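Local coordinates for protein putative oxidoreductase molybdopterin-binding subunit (PDB 4ZOH) that probably oxidises aldehydes or related substrates as the large subunit of a xanthine oxidase-family molybdenum hydroxylase, carrying the pterin cytosine dinucleotide form of the cofactor, at residues Glu72-Tyr75 / Val76-Ile80; Ile220-Pro223 / Glu224-Ala227; Ile356-Tyr359 / Glu360-Lys364; Val597-Pro600 / Leu601-Glu604; Tyr372-Ile375 / Phe376-Tyr380. One frame throughout, in Å; residues are numbered along the deposited sequence.

Contact 1: residues Glu72-Tyr75 / Val76-Ile80; sequences ETTY and VGQPI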
# COMPACT_ATOMS: atom_id res chain seq x y z
N GLU A 72 -8.53 -22.64 -29.07
CA GLU A 72 -7.34 -23.24 -29.64
C GLU A 72 -6.05 -22.65 -29.04
O GLU A 72 -5.78 -21.44 -29.17
CB GLU A 72 -7.37 -23.06 -31.16
CG GLU A 72 -6.36 -23.94 -31.96
CD GLU A 72 -6.41 -23.61 -33.46
OE1 GLU A 72 -7.49 -23.19 -33.95
OE2 GLU A 72 -5.37 -23.74 -34.16
N THR A 73 -5.29 -23.53 -28.39
CA THR A 73 -3.99 -23.19 -27.85
C THR A 73 -2.85 -23.53 -28.82
O THR A 73 -2.84 -24.65 -29.36
CB THR A 73 -3.74 -23.84 -26.48
OG1 THR A 73 -2.45 -23.41 -26.01
CG2 THR A 73 -3.79 -25.34 -26.54
N THR A 74 -1.90 -22.59 -28.98
CA THR A 74 -0.80 -22.65 -29.91
C THR A 74 0.65 -22.81 -29.39
O THR A 74 1.59 -22.70 -30.22
CB THR A 74 -0.83 -21.46 -30.83
OG1 THR A 74 -0.96 -20.26 -30.06
CG2 THR A 74 -2.03 -21.56 -31.82
N TYR A 75 0.86 -23.09 -28.09
CA TYR A 75 2.21 -23.37 -27.52
C TYR A 75 2.08 -23.88 -26.13
O TYR A 75 1.20 -23.42 -25.38
CB TYR A 75 3.14 -22.10 -27.57
CG TYR A 75 2.68 -20.85 -26.87
CD1 TYR A 75 3.17 -20.51 -25.59
CD2 TYR A 75 1.73 -19.99 -27.45
CE1 TYR A 75 2.77 -19.36 -24.94
CE2 TYR A 75 1.32 -18.83 -26.80
CZ TYR A 75 1.86 -18.52 -25.52
OH TYR A 75 1.48 -17.35 -24.86
N VAL A 76 2.90 -24.86 -25.78
CA VAL A 76 3.11 -25.23 -24.38
C VAL A 76 3.49 -23.94 -23.60
O VAL A 76 4.30 -23.10 -24.10
CB VAL A 76 4.19 -26.26 -24.26
CG1 VAL A 76 4.37 -26.78 -22.81
CG2 VAL A 76 3.86 -27.40 -25.21
N GLY A 77 2.78 -23.73 -22.49
CA GLY A 77 2.95 -22.54 -21.64
C GLY A 77 1.90 -21.46 -21.89
O GLY A 77 1.88 -20.46 -21.13
N GLN A 78 1.07 -21.62 -22.94
CA GLN A 78 0.04 -20.61 -23.17
C GLN A 78 -1.01 -20.66 -22.06
O GLN A 78 -1.43 -21.74 -21.65
CB GLN A 78 -0.63 -20.71 -24.52
CG GLN A 78 -1.43 -19.43 -24.90
CD GLN A 78 -2.11 -19.64 -26.24
OE1 GLN A 78 -2.23 -20.78 -26.65
NE2 GLN A 78 -2.48 -18.57 -26.95
N PRO A 79 -1.37 -19.48 -21.52
CA PRO A 79 -2.53 -19.47 -20.60
C PRO A 79 -3.87 -19.91 -21.28
O PRO A 79 -4.28 -19.38 -22.38
CB PRO A 79 -2.60 -17.99 -20.14
CG PRO A 79 -1.32 -17.36 -20.53
CD PRO A 79 -0.81 -18.12 -21.75
N ILE A 80 -4.51 -20.86 -20.63
CA ILE A 80 -5.79 -21.40 -21.10
C ILE A 80 -6.92 -21.25 -20.08
O ILE A 80 -8.11 -21.41 -20.42
CB ILE A 80 -5.62 -22.88 -21.61
CG1 ILE A 80 -5.08 -23.79 -20.53
CG2 ILE A 80 -4.74 -22.83 -22.85
CD1 ILE A 80 -5.12 -25.28 -20.87
O HOH W 1 -3.78 -19.50 -29.34
O HOH W 2 -1.27 -16.24 -25.83
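The Tyr75 ring lies like a lid over the aliphatic part of Gln78, the two side chains crossing at about a right angle. Gln78 CB sits beneath the ring centre, 3.5 Å from the centroid and 13° off the ring normal, a CH-pi contact, while Gln78 CG runs on under CE2 and CZ. The ring can fold back in this way because Tyr75 CG stands between its own backbone N and carbonyl carbon (chi1 58°). Beyond CG the glutamine is extended, and its amide, tilted 29° from the ring plane, passes out from under the tyrosine toward Thr73 and Thr74. There Gln78 OE1 accepts two bonds: Thr73 OG1 donates to it at 2.7 Å, in the carbonyl plane, and Thr74 N at 3.0 Å, tilted from that plane. The chain from Tyr75 to Gln78 forms a type II beta turn, closed by Gln78 N donating to Tyr75 O at 3.0 Å, with Gly77 at a positive phi where a side chain would jam against the preceding carbonyl. The turn links strand 72-73, at the edge of a three-stranded antiparallel sheet, to strand 79-85 of a mixed sheet, both in the a/b hammerhead region. Past it, Ile80 CG2 reaches Thr73 CB at 3.9 Å, and Ile80 packs on Tyr102. Gln78 NE2 donates to two waters, one held by Glu72 O and Thr74 OG1, the other by Tyr75 OH.

Contact 2: residues Ile220-Pro223 / Glu224-Ala227; sequences IAHP and EEYA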
# COMPACT_ATOMS: atom_id res chain seq x y z
N ILE A 220 6.61 -5.67 -23.69
CA ILE A 220 5.25 -5.93 -24.12
C ILE A 220 4.37 -6.11 -22.89
O ILE A 220 4.88 -6.39 -21.78
CB ILE A 220 5.20 -7.21 -25.02
CG1 ILE A 220 5.52 -8.51 -24.24
CG2 ILE A 220 6.11 -7.00 -26.22
CD1 ILE A 220 5.31 -9.76 -25.07
N ALA A 221 3.06 -5.94 -23.08
CA ALA A 221 2.09 -6.45 -22.09
C ALA A 221 1.90 -7.89 -22.41
O ALA A 221 1.62 -8.24 -23.56
CB ALA A 221 0.75 -5.70 -22.19
N HIS A 222 2.03 -8.71 -21.40
CA HIS A 222 1.87 -10.07 -21.54
C HIS A 222 0.42 -10.54 -21.47
O HIS A 222 -0.39 -9.86 -20.86
CB HIS A 222 2.66 -10.74 -20.43
CG HIS A 222 4.13 -10.69 -20.69
ND1 HIS A 222 4.79 -11.72 -21.30
CD2 HIS A 222 5.04 -9.70 -20.50
CE1 HIS A 222 6.07 -11.41 -21.43
NE2 HIS A 222 6.24 -10.18 -20.97
N PRO A 223 0.12 -11.74 -21.98
CA PRO A 223 -1.30 -12.18 -21.83
C PRO A 223 -1.82 -12.09 -20.38
O PRO A 223 -2.95 -11.61 -20.18
CB PRO A 223 -1.30 -13.65 -22.31
CG PRO A 223 -0.07 -13.79 -23.19
CD PRO A 223 0.97 -12.83 -22.55
N GLU A 224 -1.00 -12.47 -19.41
CA GLU A 224 -1.39 -12.43 -18.00
C GLU A 224 -1.71 -11.00 -17.52
O GLU A 224 -2.62 -10.79 -16.68
CB GLU A 224 -0.29 -13.02 -17.11
CG GLU A 224 0.01 -14.48 -17.36
CD GLU A 224 1.13 -14.65 -18.36
OE1 GLU A 224 1.15 -13.95 -19.34
OE2 GLU A 224 1.98 -15.51 -18.19
N GLU A 225 -1.01 -10.01 -18.05
CA GLU A 225 -1.29 -8.67 -17.62
C GLU A 225 -2.65 -8.17 -18.13
O GLU A 225 -3.43 -7.57 -17.40
CB GLU A 225 -0.16 -7.70 -18.04
CG GLU A 225 1.15 -7.78 -17.20
CD GLU A 225 2.29 -7.05 -17.91
OE1 GLU A 225 2.80 -7.58 -18.88
OE2 GLU A 225 2.69 -5.95 -17.55
N TYR A 226 -2.89 -8.32 -19.43
CA TYR A 226 -4.28 -8.05 -20.00
C TYR A 226 -5.38 -8.77 -19.23
O TYR A 226 -6.38 -8.16 -18.87
CB TYR A 226 -4.33 -8.45 -21.48
CG TYR A 226 -3.53 -7.56 -22.40
CD1 TYR A 226 -3.74 -6.18 -22.43
CD2 TYR A 226 -2.55 -8.11 -23.23
CE1 TYR A 226 -3.10 -5.36 -23.30
CE2 TYR A 226 -1.89 -7.30 -24.13
CZ TYR A 226 -2.19 -5.94 -24.17
OH TYR A 226 -1.52 -5.14 -25.03
N ALA A 227 -5.18 -10.04 -18.96
CA ALA A 227 -6.18 -10.82 -18.25
C ALA A 227 -6.39 -10.35 -16.82
O ALA A 227 -7.55 -10.22 -16.35
CB ALA A 227 -5.86 -12.31 -18.27
O HOH W 3 4.38 -4.77 -19.36
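Ala221 CB presses on one face of the Tyr226 ring, displaced toward the phenol end, and is 3.6 Å from Tyr226 CZ in a CH-pi contact. This is the close-packed flank: Phe198 meets the same tyrosine with its ring oblique, Leu195 adds a further contact, and Tyr226 OH is hydrogen-bonded to Asp289. Were Tyr226 an alanine, a gap would probably open beside Ala221 and Phe198 and Asp289 would lose its phenol partner. Between the two flanks the chain turns into helix 223-235, with His222 as N-cap residue. His222 O accepts from Tyr226 N at 3.3 Å, and Pro223 O from Ala227 N at 3.0 Å. The return half of a capping box is present, without the other half: the side chain of Glu225, three residues on, bonds back to the N-cap amide. Glu225 OE1 takes His222 N at 2.9 Å in an almost straight bond (175°), on the anti side and 32° out of the carboxylate plane. The same oxygen lies at the edge of the imidazole, 3.5 Å from His222 CD2. Away from the tyrosine flank the contact is polar and bridged by water, although still buried. A water donates to Glu225 OE2 at 2.7 Å and to Ile220 O, bridging the carboxylate and the incoming loop, while Ser183 also bonds OE2. Glu224 bends at chi2 (92°) to lay OE1 alongside the proline ring, 3.4 Å from Pro223 CD, and its OE2 forms salt bridges with Arg38 and Arg168.

Contact 3: residues Ile356-Tyr359 / Glu360-Lys364; sequences IDQY and EIRLK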
# COMPACT_ATOMS: atom_id res chain seq x y z
N ILE A 356 44.28 -15.15 -43.58
CA ILE A 356 44.51 -13.75 -43.21
C ILE A 356 44.34 -13.65 -41.68
O ILE A 356 43.57 -14.42 -41.04
CB ILE A 356 43.59 -12.73 -43.96
CG1 ILE A 356 43.58 -12.96 -45.49
CG2 ILE A 356 43.97 -11.26 -43.68
CD1 ILE A 356 44.93 -13.13 -46.15
N ASP A 357 45.07 -12.71 -41.10
CA ASP A 357 44.95 -12.36 -39.72
C ASP A 357 43.58 -11.74 -39.41
O ASP A 357 43.14 -10.78 -40.12
CB ASP A 357 46.01 -11.32 -39.37
CG ASP A 357 45.99 -11.01 -37.91
OD1 ASP A 357 46.31 -11.92 -37.13
OD2 ASP A 357 45.64 -9.88 -37.57
N GLN A 358 42.95 -12.23 -38.34
CA GLN A 358 41.61 -11.77 -37.93
C GLN A 358 41.53 -10.29 -37.63
O GLN A 358 40.49 -9.66 -37.91
CB GLN A 358 41.06 -12.61 -36.79
CG GLN A 358 41.67 -12.38 -35.41
CD GLN A 358 41.01 -13.26 -34.40
OE1 GLN A 358 39.79 -13.21 -34.21
NE2 GLN A 358 41.79 -14.10 -33.76
N TYR A 359 42.64 -9.68 -37.16
CA TYR A 359 42.60 -8.22 -36.98
C TYR A 359 42.83 -7.47 -38.32
O TYR A 359 42.17 -6.41 -38.64
CB TYR A 359 43.58 -7.74 -35.89
CG TYR A 359 43.03 -6.53 -35.13
CD1 TYR A 359 42.39 -6.69 -33.85
CD2 TYR A 359 43.10 -5.26 -35.68
CE1 TYR A 359 41.86 -5.58 -33.20
CE2 TYR A 359 42.58 -4.16 -35.03
CZ TYR A 359 41.96 -4.34 -33.79
OH TYR A 359 41.45 -3.23 -33.15
N GLU A 360 43.74 -8.02 -39.13
CA GLU A 360 44.13 -7.35 -40.40
C GLU A 360 42.92 -7.28 -41.36
O GLU A 360 42.62 -6.23 -41.96
CB GLU A 360 45.39 -8.05 -41.08
CG GLU A 360 46.74 -7.75 -40.39
CD GLU A 360 47.15 -6.28 -40.42
OE1 GLU A 360 46.94 -5.60 -41.45
OE2 GLU A 360 47.66 -5.77 -39.40
N ILE A 361 42.19 -8.38 -41.45
CA ILE A 361 41.00 -8.41 -42.34
C ILE A 361 40.00 -7.28 -42.00
O ILE A 361 39.47 -6.61 -42.93
CB ILE A 361 40.36 -9.80 -42.37
CG1 ILE A 361 39.64 -9.99 -43.71
CG2 ILE A 361 39.49 -9.98 -41.14
CD1 ILE A 361 39.30 -11.44 -43.99
N ARG A 362 39.86 -6.98 -40.70
CA ARG A 362 38.97 -5.92 -40.28
C ARG A 362 39.52 -4.53 -40.61
O ARG A 362 38.77 -3.62 -41.02
CB ARG A 362 38.58 -6.11 -38.75
CG ARG A 362 37.84 -7.42 -38.44
CD ARG A 362 37.52 -7.62 -36.93
NE ARG A 362 36.44 -8.59 -36.78
CZ ARG A 362 36.56 -9.91 -36.90
NH1 ARG A 362 37.76 -10.48 -37.10
NH2 ARG A 362 35.48 -10.68 -36.80
N LEU A 363 40.83 -4.34 -40.40
CA LEU A 363 41.47 -3.07 -40.79
C LEU A 363 41.39 -2.90 -42.32
O LEU A 363 41.24 -1.77 -42.77
CB LEU A 363 42.94 -2.95 -40.33
CG LEU A 363 43.16 -2.79 -38.82
CD1 LEU A 363 44.61 -3.11 -38.55
CD2 LEU A 363 42.77 -1.40 -38.36
N LYS A 364 41.44 -4.03 -43.06
CA LYS A 364 41.35 -4.01 -44.52
C LYS A 364 39.95 -3.50 -45.00
O LYS A 364 39.87 -2.55 -45.85
CB LYS A 364 41.72 -5.37 -45.14
CG LYS A 364 41.64 -5.32 -46.68
CD LYS A 364 42.37 -6.44 -47.41
CE LYS A 364 43.82 -6.02 -47.65
NZ LYS A 364 44.73 -7.14 -48.05
O HOH W 4 47.20 -7.61 -37.22
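Asp357 swings its carboxylate over the start of helix 358-365 (chi1 -175°) to meet Glu360 N, while Arg362, extended from CG to NE, runs back toward Gln358 O. Asp357 is the N-cap. Its OD2 accepts from Glu360 N at 3.1 Å, on the anti side and somewhat out of the carboxylate plane, and more weakly from Tyr359 N, while OD1 is bonded to Tyr396 OH; Asp357 O takes Ile361 N in the first regular helical bond. The two backbone amides and the helix dipole would probably favour a charged carboxylate here. Glu360 crosses it obliquely, its OE2 4.9 Å from Asp357 OD2; a water donating to both oxygens probably eases the like charges, and Lys393 forms a salt bridge with Glu360 OE2. On the next flank Leu363 CD1 touches the rim of the Tyr359 ring, in its plane, 3.9 Å from Tyr359 CD2, while Ile361 CB meets Ile356 CG2 at 4.1 Å, the two isoleucines crossing at about a right angle. Ile361 also packs against Val347 and Val350 of helix 336-353, and Arg362 NE makes a salt bridge with Glu344 of that helix. NH1 of the same guanidinium bonds Asn348 and donates to Gln358 O at 3.0 Å; the oxygen lies close to the guanidinium plane, but the nitrogen stands 40° out of the carbonyl plane.

Contact 4: residues Val597-Pro600 / Leu601-Glu604; sequences VINP and LLAE. With MCN (pterin cytosine dinucleotide), chain D.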
# COMPACT_ATOMS: atom_id res chain seq x y z
N VAL A 597 30.29 10.17 -22.59
CA VAL A 597 29.98 9.26 -21.51
C VAL A 597 29.50 10.10 -20.33
O VAL A 597 30.24 10.92 -19.77
CB VAL A 597 31.14 8.32 -21.16
CG1 VAL A 597 30.75 7.36 -20.03
CG2 VAL A 597 31.55 7.49 -22.37
N ILE A 598 28.22 9.95 -19.97
CA ILE A 598 27.63 10.72 -18.84
C ILE A 598 28.20 10.25 -17.49
O ILE A 598 28.46 11.06 -16.53
CB ILE A 598 26.08 10.64 -18.88
CG1 ILE A 598 25.53 10.96 -20.29
CG2 ILE A 598 25.48 11.52 -17.82
CD1 ILE A 598 25.78 12.39 -20.78
N ASN A 599 28.43 8.96 -17.40
CA ASN A 599 28.84 8.36 -16.14
C ASN A 599 29.62 7.08 -16.46
O ASN A 599 29.02 6.01 -16.74
CB ASN A 599 27.67 8.12 -15.16
CG ASN A 599 28.14 7.63 -13.77
OD1 ASN A 599 29.06 6.83 -13.64
ND2 ASN A 599 27.47 8.09 -12.73
N PRO A 600 30.98 7.18 -16.42
CA PRO A 600 31.85 6.03 -16.77
C PRO A 600 31.68 4.85 -15.87
O PRO A 600 31.85 3.72 -16.32
CB PRO A 600 33.31 6.59 -16.66
CG PRO A 600 33.14 8.08 -16.74
CD PRO A 600 31.72 8.46 -16.38
N LEU A 601 31.35 5.07 -14.59
CA LEU A 601 31.14 3.92 -13.70
C LEU A 601 29.93 3.02 -14.17
O LEU A 601 30.01 1.81 -14.24
CB LEU A 601 30.93 4.41 -12.25
CG LEU A 601 30.71 3.37 -11.17
CD1 LEU A 601 31.98 2.52 -10.92
CD2 LEU A 601 30.26 4.09 -9.89
N LEU A 602 28.83 3.68 -14.47
CA LEU A 602 27.51 3.08 -14.87
C LEU A 602 27.61 2.59 -16.29
O LEU A 602 27.16 1.48 -16.57
CB LEU A 602 26.43 4.18 -14.74
CG LEU A 602 25.77 4.07 -13.36
CD1 LEU A 602 26.78 4.05 -12.21
CD2 LEU A 602 24.82 5.25 -13.27
N ALA A 603 28.32 3.35 -17.15
CA ALA A 603 28.53 2.88 -18.52
C ALA A 603 29.31 1.59 -18.56
O ALA A 603 28.89 0.61 -19.19
CB ALA A 603 29.12 3.97 -19.40
N GLU A 604 30.35 1.50 -17.78
CA GLU A 604 31.17 0.25 -17.70
C GLU A 604 30.34 -0.85 -17.08
O GLU A 604 30.41 -2.06 -17.47
CB GLU A 604 32.40 0.50 -16.75
CG GLU A 604 33.18 -0.80 -16.52
CD GLU A 604 34.47 -0.59 -15.66
OE1 GLU A 604 34.79 0.58 -15.41
OE2 GLU A 604 35.17 -1.57 -15.28
N1 MCN D . 25.56 5.68 -20.06
C2 MCN D . 26.42 6.77 -19.98
N3 MCN D . 26.92 7.36 -21.11
C4 MCN D . 26.55 6.85 -22.34
C5 MCN D . 25.69 5.75 -22.44
C6 MCN D . 25.17 5.17 -21.28
O2 MCN D . 26.77 7.26 -18.91
N4 MCN D . 27.04 7.43 -23.42
C1' MCN D . 25.06 5.13 -18.80
C2D MCN D . 23.73 5.79 -18.44
O2' MCN D . 23.87 6.89 -17.60
C3' MCN D . 23.03 4.71 -17.65
C4D MCN D . 23.33 3.56 -18.51
O4D MCN D . 24.74 3.76 -18.94
O3' MCN D . 23.57 4.52 -16.39
C5' MCN D . 22.24 3.89 -19.52
O5' MCN D . 22.38 3.22 -20.63
PA MCN D . 21.56 3.56 -21.99
O1A MCN D . 20.88 4.83 -22.11
O2A MCN D . 22.62 3.14 -22.96
O3A MCN D . 20.52 2.23 -21.88
PB MCN D . 19.14 2.31 -21.03
O1B MCN D . 18.07 2.84 -21.97
O2B MCN D . 19.22 2.98 -19.73
O3B MCN D . 18.97 0.81 -20.76
C10 MCN D . 18.26 -0.10 -21.64
C9' MCN D . 19.08 -1.33 -21.90
C8' MCN D . 18.33 -2.38 -22.55
S8' MCN D . 17.49 -2.05 -24.05
C7' MCN D . 18.35 -3.67 -22.10
S7' MCN D . 17.55 -5.01 -22.97
C6' MCN D . 19.14 -4.08 -20.96
C7 MCN D . 20.24 -3.01 -20.64
O9' MCN D . 19.59 -1.76 -20.64
N5' MCN D . 18.33 -4.42 -19.79
C4A MCN D . 18.78 -4.28 -18.46
N8' MCN D . 20.82 -3.26 -19.29
C4B MCN D . 20.07 -3.71 -18.24
N1' MCN D . 20.59 -3.59 -17.02
C2' MCN D . 19.86 -3.95 -15.97
N2' MCN D . 20.39 -3.80 -14.77
N3' MCN D . 18.56 -4.53 -16.09
C4' MCN D . 17.99 -4.72 -17.38
O4' MCN D . 16.85 -5.25 -17.50
O HOH W 5 34.61 3.10 -15.74
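Two consecutive backbone amides of the loop meet the cytosine edge of the pterin cytosine dinucleotide: Ile598 N donates to MCN N3 at 3.1 Å and Asn599 N to MCN O2 at 2.8 Å. The base is thus met by two neighbouring N-H groups just before the chain enters helix 600-619. Leu602, in the first turn, touches the ribose at O3', its CB 3.3 Å from MCN O3'. Asn599 is the N-cap of this helix, so the residue that binds the base also starts the helix. Its side chain, turned opposite the backbone N (chi1 -173°), brings OD1 over the first turn to accept from Leu602 N at 3.3 Å, the donor standing well above the carbonyl plane (52°). Asn599 O takes Ala603 N at 2.8 Å. The amide end is fixed from its other side, where ND2 donates to Gln452 OE1 and Ile7 O. Val597 CG1 rests on Ala603 CB at 3.8 Å, closing the loop against the helix beneath the base. Toward the far flank, a water donates both to Pro600 O and to Glu604 OE1, and Leu601 and Glu604 face another protein chain of the assembly.

Contact 5: residues Tyr372-Ile375 / Phe376-Tyr380; sequences YTNI and FGVTY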
# COMPACT_ATOMS: atom_id res chain seq x y z
N TYR A 372 28.51 7.52 -42.72
CA TYR A 372 28.51 6.58 -43.81
C TYR A 372 27.15 5.90 -43.83
O TYR A 372 26.64 5.51 -42.76
CB TYR A 372 29.53 5.52 -43.51
CG TYR A 372 29.82 4.51 -44.61
CD1 TYR A 372 30.81 4.80 -45.62
CD2 TYR A 372 29.16 3.27 -44.64
CE1 TYR A 372 31.13 3.83 -46.60
CE2 TYR A 372 29.46 2.31 -45.61
CZ TYR A 372 30.48 2.60 -46.57
OH TYR A 372 30.79 1.66 -47.49
N THR A 373 26.57 5.73 -45.01
CA THR A 373 25.35 4.92 -45.12
C THR A 373 25.64 3.51 -45.60
O THR A 373 26.14 3.31 -46.70
CB THR A 373 24.32 5.57 -46.01
OG1 THR A 373 24.08 6.88 -45.53
CG2 THR A 373 23.00 4.81 -46.00
N ASN A 374 25.32 2.51 -44.78
CA ASN A 374 25.51 1.12 -45.19
C ASN A 374 24.58 0.75 -46.37
O ASN A 374 23.69 1.51 -46.76
CB ASN A 374 25.49 0.12 -43.98
CG ASN A 374 24.07 -0.46 -43.61
OD1 ASN A 374 23.06 -0.21 -44.26
ND2 ASN A 374 24.02 -1.22 -42.51
N ILE A 375 24.78 -0.46 -46.85
CA ILE A 375 24.20 -1.00 -48.03
C ILE A 375 22.69 -1.15 -47.91
O ILE A 375 21.95 -1.07 -48.93
CB ILE A 375 24.97 -2.31 -48.38
CG1 ILE A 375 25.38 -2.35 -49.84
CG2 ILE A 375 24.24 -3.58 -48.02
CD1 ILE A 375 26.15 -1.15 -50.32
N PHE A 376 22.21 -1.33 -46.66
CA PHE A 376 20.79 -1.52 -46.42
C PHE A 376 20.17 -0.26 -45.87
O PHE A 376 19.10 -0.30 -45.24
CB PHE A 376 20.53 -2.71 -45.50
CG PHE A 376 20.71 -4.05 -46.17
CD1 PHE A 376 20.37 -4.24 -47.51
CD2 PHE A 376 21.16 -5.17 -45.42
CE1 PHE A 376 20.53 -5.50 -48.11
CE2 PHE A 376 21.34 -6.41 -46.02
CZ PHE A 376 20.99 -6.59 -47.36
N GLY A 377 20.86 0.86 -46.05
CA GLY A 377 20.34 2.18 -45.72
C GLY A 377 20.55 2.69 -44.29
O GLY A 377 20.03 3.76 -43.96
N VAL A 378 21.31 1.98 -43.44
CA VAL A 378 21.54 2.51 -42.06
C VAL A 378 22.64 3.58 -42.11
O VAL A 378 23.76 3.31 -42.54
CB VAL A 378 22.01 1.40 -41.10
CG1 VAL A 378 21.97 1.92 -39.66
CG2 VAL A 378 21.19 0.15 -41.30
N THR A 379 22.34 4.78 -41.67
CA THR A 379 23.37 5.79 -41.55
C THR A 379 24.12 5.73 -40.20
O THR A 379 23.55 5.97 -39.12
CB THR A 379 22.79 7.18 -41.77
OG1 THR A 379 22.30 7.24 -43.12
CG2 THR A 379 23.87 8.31 -41.59
N TYR A 380 25.39 5.36 -40.29
CA TYR A 380 26.28 5.40 -39.17
C TYR A 380 26.71 6.83 -39.06
O TYR A 380 27.36 7.37 -39.98
CB TYR A 380 27.45 4.52 -39.47
CG TYR A 380 27.16 3.07 -39.77
CD1 TYR A 380 25.99 2.39 -39.31
CD2 TYR A 380 28.07 2.34 -40.53
CE1 TYR A 380 25.75 1.05 -39.64
CE2 TYR A 380 27.85 1.00 -40.84
CZ TYR A 380 26.70 0.36 -40.38
OH TYR A 380 26.56 -0.98 -40.72
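The two strands 372-373 and 379-380 run antiparallel, with Tyr372 and Tyr380 as a hydrogen-bonded pair and Thr373 and Thr379 as a non-hydrogen-bonded one, forming a small beta hairpin closed by a type I turn from Asn374 to Gly377. Thr373 OG1 and Thr379 OG1 meet at 3.0 Å in a hydrogen bond on one face of the hairpin. The tyrosines lie on the other face, with Tyr372 CD2 and Tyr380 CD2 4.4 Å apart. Asn374 organises the turn. Its chi1 of 90° swings the amide inward over the loop, where OD1 accepts from Phe376 N at 2.8 Å and from Val378 N at 2.9 Å, the two donors arriving from opposite faces of the amide plane; the first of these makes an Asx turn. With an alanine here in place of Asn374, the N-H groups of Phe376 and Val378 are likely to lose their acceptor and the turn to become freer to move. At the outer end Ile375 CG2 sits over one face of the Phe376 ring, toward its rim, in a CH-pi contact, while that ring packs on Ala314 and Ile316 of strand 313-321. Asn374 and Tyr380 cross at about a right angle, amide and ring planes 80° apart. The nitrogen side is held as well: ND2 donates to Arg303 O and, close to the amide plane, Asn374 ND2 donates at 3.1 Å to Tyr380 OH, itself bonded to Gly307 O.

Overall arrangement
Along the chain the order is 1, 2, 3, 5, 4. Contacts 1 and 2, their centres 14 Å apart, touch through Pro79 and Tyr75 against Pro223, so the hammerhead turn rests on helix 223-235. Contacts 3 and 5 follow each other, helix 358-365 leading to the hairpin 372-380, with centres 22 Å apart. Contacts 2, 3 and 4 each lie at the start of a helix, with side-chain caps at Asp357 and Asn599, whereas contacts 1 and 5 are tight turns between strands. Contact 4 binds the cofactor's cytosine end, on the opposite side of the chain's centre from contact 2, whose Ile220 side chain is about 10 Å from the molybdenum, so two helix starts probably border the cofactor.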